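Local coordinates for enterochelin esterase (Salmonella enterica subsp. enterica serovar Typhimurium, PDB 3MGA), which probably hydrolyses the ester bonds of the siderophore ferric enterobactin, helping the bacterium to release the iron it carries, at residues A[226-237]-A[393-404]. Residues are numbered along the deposited sequence; the frame is centred on the assembly and turned at random.
Sequences LTHQRLLPGAVY and TQGLMLLWQPLI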
loop_
_atom_site.group_PDB
_atom_site.type_symbol
_atom_site.label_atom_id
_atom_site.label_comp_id
_atom_site.label_asym_id
_atom_site.label_seq_id
_atom_site.Cartn_x
_atom_site.Cartn_y
_atom_site.Cartn_z
ATOM N N LEU A 226 -12.520 -12.738 -7.760
ATOM C CA LEU A 226 -12.951 -13.264 -6.461
ATOM C C LEU A 226 -14.467 -13.444 -6.393
ATOM O O LEU A 226 -14.962 -14.386 -5.767
ATOM C CB LEU A 226 -12.443 -12.389 -5.323
ATOM C CG LEU A 226 -10.928 -12.486 -5.157
ATOM C CD1 LEU A 226 -10.428 -11.533 -4.068
ATOM C CD2 LEU A 226 -10.520 -13.921 -4.856
ATOM N N THR A 227 -15.195 -12.555 -7.058
ATOM C CA THR A 227 -16.643 -12.653 -7.113
ATOM C C THR A 227 -17.069 -13.893 -7.926
ATOM O O THR A 227 -17.968 -14.643 -7.507
ATOM C CB THR A 227 -17.258 -11.390 -7.708
ATOM O OG1 THR A 227 -16.877 -10.258 -6.903
ATOM C CG2 THR A 227 -18.756 -11.511 -7.746
ATOM N N HIS A 228 -16.421 -14.104 -9.069
ATOM C CA HIS A 228 -16.708 -15.257 -9.925
ATOM C C HIS A 228 -16.447 -16.579 -9.190
ATOM O O HIS A 228 -17.160 -17.558 -9.397
ATOM C CB HIS A 228 -15.865 -15.184 -11.200
ATOM C CG HIS A 228 -16.031 -16.363 -12.110
ATOM N ND1 HIS A 228 -17.027 -16.438 -13.060
ATOM C CD2 HIS A 228 -15.313 -17.507 -12.228
ATOM C CE1 HIS A 228 -16.923 -17.579 -13.717
ATOM N NE2 HIS A 228 -15.891 -18.247 -13.232
ATOM N N GLN A 229 -15.435 -16.591 -8.324
ATOM C CA GLN A 229 -15.068 -17.798 -7.552
ATOM C C GLN A 229 -15.967 -18.013 -6.333
ATOM O O GLN A 229 -15.844 -19.021 -5.643
ATOM C CB GLN A 229 -13.610 -17.724 -7.083
ATOM C CG GLN A 229 -12.584 -17.593 -8.203
ATOM C CD GLN A 229 -11.165 -17.467 -7.668
ATOM O OE1 GLN A 229 -10.714 -18.299 -6.872
ATOM N NE2 GLN A 229 -10.445 -16.438 -8.120
ATOM N N ARG A 230 -16.849 -17.047 -6.076
ATOM C CA ARG A 230 -17.799 -17.059 -4.960
ATOM C C ARG A 230 -17.086 -16.819 -3.630
ATOM O O ARG A 230 -17.579 -17.200 -2.567
ATOM C CB ARG A 230 -18.662 -18.336 -4.961
ATOM C CG ARG A 230 -19.313 -18.583 -6.331
ATOM C CD ARG A 230 -20.310 -19.745 -6.380
ATOM N NE ARG A 230 -21.609 -19.416 -5.779
ATOM C CZ ARG A 230 -21.962 -19.646 -4.511
ATOM N NH1 ARG A 230 -23.176 -19.294 -4.101
ATOM N NH2 ARG A 230 -21.122 -20.223 -3.650
ATOM N N LEU A 231 -15.928 -16.154 -3.705
ATOM C CA LEU A 231 -15.134 -15.830 -2.526
ATOM C C LEU A 231 -15.428 -14.403 -2.024
ATOM O O LEU A 231 -14.925 -13.986 -0.990
ATOM C CB LEU A 231 -13.646 -16.049 -2.800
ATOM C CG LEU A 231 -13.248 -17.523 -3.007
ATOM C CD1 LEU A 231 -11.775 -17.648 -3.341
ATOM C CD2 LEU A 231 -13.583 -18.394 -1.772
ATOM N N LEU A 232 -16.230 -13.665 -2.782
ATOM C CA LEU A 232 -16.697 -12.330 -2.396
ATOM C C LEU A 232 -18.140 -12.250 -2.879
ATOM O O LEU A 232 -18.493 -12.863 -3.880
ATOM C CB LEU A 232 -15.887 -11.187 -3.022
ATOM C CG LEU A 232 -14.458 -10.856 -2.586
ATOM C CD1 LEU A 232 -13.900 -9.762 -3.492
ATOM C CD2 LEU A 232 -14.357 -10.417 -1.119
ATOM N N PRO A 233 -18.983 -11.506 -2.166
ATOM C CA PRO A 233 -20.363 -11.380 -2.588
ATOM C C PRO A 233 -20.493 -10.296 -3.646
ATOM O O PRO A 233 -19.599 -9.452 -3.770
ATOM C CB PRO A 233 -21.055 -10.924 -1.311
ATOM C CG PRO A 233 -20.025 -10.058 -0.639
ATOM C CD PRO A 233 -18.690 -10.692 -0.971
ATOM N N GLY A 234 -21.574 -10.321 -4.421
ATOM C CA GLY A 234 -21.799 -9.265 -5.395
ATOM C C GLY A 234 -21.893 -7.993 -4.573
ATOM O O GLY A 234 -22.687 -7.920 -3.644
ATOM N N ALA A 235 -21.084 -6.996 -4.900
ATOM C CA ALA A 235 -21.044 -5.765 -4.121
ATOM C C ALA A 235 -21.028 -4.521 -4.973
ATOM O O ALA A 235 -21.107 -4.590 -6.188
ATOM C CB ALA A 235 -19.801 -5.778 -3.215
ATOM N N VAL A 236 -20.943 -3.382 -4.288
ATOM C CA VAL A 236 -20.864 -2.066 -4.898
ATOM C C VAL A 236 -19.596 -1.440 -4.358
ATOM O O VAL A 236 -19.499 -1.189 -3.162
ATOM C CB VAL A 236 -22.073 -1.177 -4.495
ATOM C CG1 VAL A 236 -21.867 0.284 -4.966
ATOM C CG2 VAL A 236 -23.369 -1.759 -5.039
ATOM N N TYR A 237 -18.625 -1.194 -5.234
ATOM C CA TYR A 237 -17.343 -0.605 -4.839
ATOM C C TYR A 237 -17.232 0.880 -5.195
ATOM O O TYR A 237 -17.439 1.258 -6.335
ATOM C CB TYR A 237 -16.199 -1.372 -5.495
ATOM C CG TYR A 237 -16.122 -2.819 -5.072
ATOM C CD1 TYR A 237 -15.389 -3.199 -3.954
ATOM C CD2 TYR A 237 -16.782 -3.802 -5.784
ATOM C CE1 TYR A 237 -15.317 -4.523 -3.561
ATOM C CE2 TYR A 237 -16.711 -5.128 -5.401
ATOM C CZ TYR A 237 -15.982 -5.481 -4.286
ATOM O OH TYR A 237 -15.920 -6.798 -3.905
ATOM N N THR A 393 -7.768 -7.351 -0.842
ATOM C CA THR A 393 -8.726 -8.390 -1.213
ATOM C C THR A 393 -8.933 -9.396 -0.092
ATOM O O THR A 393 -10.059 -9.860 0.122
ATOM C CB THR A 393 -8.344 -9.126 -2.521
ATOM O OG1 THR A 393 -7.053 -9.732 -2.385
ATOM C CG2 THR A 393 -8.345 -8.165 -3.690
ATOM N N GLN A 394 -7.860 -9.732 0.625
ATOM C CA GLN A 394 -7.971 -10.669 1.747
ATOM C C GLN A 394 -8.784 -10.047 2.879
ATOM O O GLN A 394 -9.563 -10.731 3.543
ATOM C CB GLN A 394 -6.599 -11.093 2.262
ATOM C CG GLN A 394 -6.665 -12.064 3.435
ATOM C CD GLN A 394 -7.346 -13.375 3.084
ATOM O OE1 GLN A 394 -6.809 -14.188 2.327
ATOM N NE2 GLN A 394 -8.506 -13.615 3.686
ATOM N N GLY A 395 -8.596 -8.749 3.086
ATOM C CA GLY A 395 -9.302 -8.009 4.116
ATOM C C GLY A 395 -10.794 -7.972 3.891
ATOM O O GLY A 395 -11.562 -8.058 4.833
ATOM N N LEU A 396 -11.205 -7.819 2.636
ATOM C CA LEU A 396 -12.631 -7.811 2.280
ATOM C C LEU A 396 -13.244 -9.183 2.563
ATOM O O LEU A 396 -14.390 -9.282 3.000
ATOM C CB LEU A 396 -12.804 -7.430 0.809
ATOM C CG LEU A 396 -12.479 -5.976 0.457
ATOM C CD1 LEU A 396 -12.217 -5.809 -1.036
ATOM C CD2 LEU A 396 -13.601 -5.025 0.950
HETATM N N MSE A 397 -12.472 -10.238 2.323
HETATM C CA MSE A 397 -12.934 -11.616 2.581
HETATM C C MSE A 397 -13.126 -11.832 4.086
HETATM O O MSE A 397 -14.076 -12.481 4.509
HETATM C CB MSE A 397 -11.961 -12.640 1.982
HETATM C CG MSE A 397 -11.910 -12.599 0.457
HETATM SE SE MSE A 397 -10.483 -13.676 -0.364
HETATM C CE MSE A 397 -10.991 -15.420 0.328
ATOM N N LEU A 398 -12.229 -11.278 4.890
ATOM C CA LEU A 398 -12.352 -11.379 6.339
ATOM C C LEU A 398 -13.532 -10.565 6.834
ATOM O O LEU A 398 -14.395 -11.077 7.553
ATOM C CB LEU A 398 -11.081 -10.898 7.033
ATOM C CG LEU A 398 -9.889 -11.807 6.815
ATOM C CD1 LEU A 398 -8.632 -11.234 7.500
ATOM C CD2 LEU A 398 -10.234 -13.216 7.347
ATOM N N LEU A 399 -13.576 -9.296 6.447
ATOM C CA LEU A 399 -14.677 -8.434 6.861
ATOM C C LEU A 399 -16.050 -8.960 6.416
ATOM O O LEU A 399 -17.036 -8.769 7.117
ATOM C CB LEU A 399 -14.464 -7.005 6.369
ATOM C CG LEU A 399 -13.276 -6.303 7.021
ATOM C CD1 LEU A 399 -13.019 -4.951 6.369
ATOM C CD2 LEU A 399 -13.498 -6.163 8.524
ATOM N N TRP A 400 -16.112 -9.613 5.258
ATOM C CA TRP A 400 -17.384 -10.150 4.767
ATOM C C TRP A 400 -17.507 -11.652 4.927
ATOM O O TRP A 400 -18.398 -12.262 4.352
ATOM C CB TRP A 400 -17.621 -9.799 3.291
ATOM C CG TRP A 400 -17.934 -8.388 3.019
ATOM C CD1 TRP A 400 -18.752 -7.575 3.746
ATOM C CD2 TRP A 400 -17.576 -7.651 1.853
ATOM N NE1 TRP A 400 -18.861 -6.349 3.146
ATOM C CE2 TRP A 400 -18.157 -6.374 1.972
ATOM C CE3 TRP A 400 -16.800 -7.940 0.723
ATOM C CZ2 TRP A 400 -17.986 -5.389 1.009
ATOM C CZ3 TRP A 400 -16.628 -6.967 -0.224
ATOM C CH2 TRP A 400 -17.224 -5.703 -0.082
ATOM N N GLN A 401 -16.633 -12.249 5.731
ATOM C CA GLN A 401 -16.662 -13.699 5.941
ATOM C C GLN A 401 -18.057 -14.250 6.285
ATOM O O GLN A 401 -18.431 -15.288 5.770
ATOM C CB GLN A 401 -15.662 -14.109 7.016
ATOM C CG GLN A 401 -15.391 -15.602 7.060
ATOM C CD GLN A 401 -14.336 -15.962 8.094
ATOM O OE1 GLN A 401 -13.270 -16.485 7.756
ATOM N NE2 GLN A 401 -14.602 -15.628 9.352
ATOM N N PRO A 402 -18.820 -13.563 7.160
ATOM C CA PRO A 402 -20.160 -14.083 7.501
ATOM C C PRO A 402 -21.098 -14.242 6.299
ATOM O O PRO A 402 -21.755 -15.272 6.178
ATOM C CB PRO A 402 -20.711 -13.041 8.485
ATOM C CG PRO A 402 -19.496 -12.425 9.100
ATOM C CD PRO A 402 -18.446 -12.414 8.012
ATOM N N LEU A 403 -21.160 -13.233 5.430
ATOM C CA LEU A 403 -22.003 -13.296 4.234
ATOM C C LEU A 403 -21.484 -14.339 3.263
ATOM O O LEU A 403 -22.244 -15.146 2.747
ATOM C CB LEU A 403 -22.030 -11.962 3.479
ATOM C CG LEU A 403 -22.621 -10.697 4.087
ATOM C CD1 LEU A 403 -21.821 -10.229 5.292
ATOM C CD2 LEU A 403 -22.640 -9.625 3.014
ATOM N N ILE A 404 -20.179 -14.296 3.008
ATOM C CA ILE A 404 -19.533 -15.214 2.067
ATOM C C ILE A 404 -19.811 -16.680 2.385
ATOM O O ILE A 404 -19.922 -17.499 1.473
ATOM C CB ILE A 404 -18.004 -14.993 2.006
ATOM C CG1 ILE A 404 -17.681 -13.581 1.507
ATOM C CG2 ILE A 404 -17.365 -16.004 1.065
ATOM C CD1 ILE A 404 -16.226 -13.229 1.572
#
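Leu226 O accepts two backbone N-H groups at the end of helix 220-228, a sound bond from Leu231 N (2.9 Å) and a weak one from Leu232 N, while the side chain of Leu226 reaches over to Thr393. The turn is a Schellman motif, with Arg230 at positive phi (72°). It lies in the alpha/beta-hydrolase domain, within the beta-alpha-beta crossover between the parallel neighbouring strands 204-207 and 236-240, where helix 220-228 and the descent into strand 236-240 pack against helix 385-399 and the short helix 401-404. The interface is apolar. Leu226 CD1 meets Thr393 CB at 3.5 Å, the two side chains crossing at about a right angle; Thr393 OG1 is engaged with the carbonyls of Pro161 and Gly390. Next along, with CG anti to its carbonyl carbon (chi1 -72°), Leu232 carries its CD2 methyl in between Leu396 CB, Met397 CG (3.6 Å) and the indole of Trp400. Selenomethionine Met397 bends at its last torsion (chi3 59°), bringing CE to Leu231 CB. Trp400, at the junction of the two C-terminal helices, is met by the other segment along one edge and over one face: Leu232 CD2 lies in the ring plane at the CE3 edge, 3.9 Å from that atom, whereas Pro233 CG sits 4.0 Å above one face, offset toward the rim. Farther out on the benzo ring, Ala235 CB approaches CH2 obliquely, and Tyr237 CE1 touches the same atom. The N-H of the indole is bonded to Arg282 O, which helps to fix the rotation of the ring. Pro233 is shared, its CD also touching Ile404 CG1 at 3.9 Å. Where strand 236-240 begins, the phenol crosses the indole obliquely, and Tyr237 OH comes near the indole plane at its edge, 3.8 Å from Trp400 CZ3.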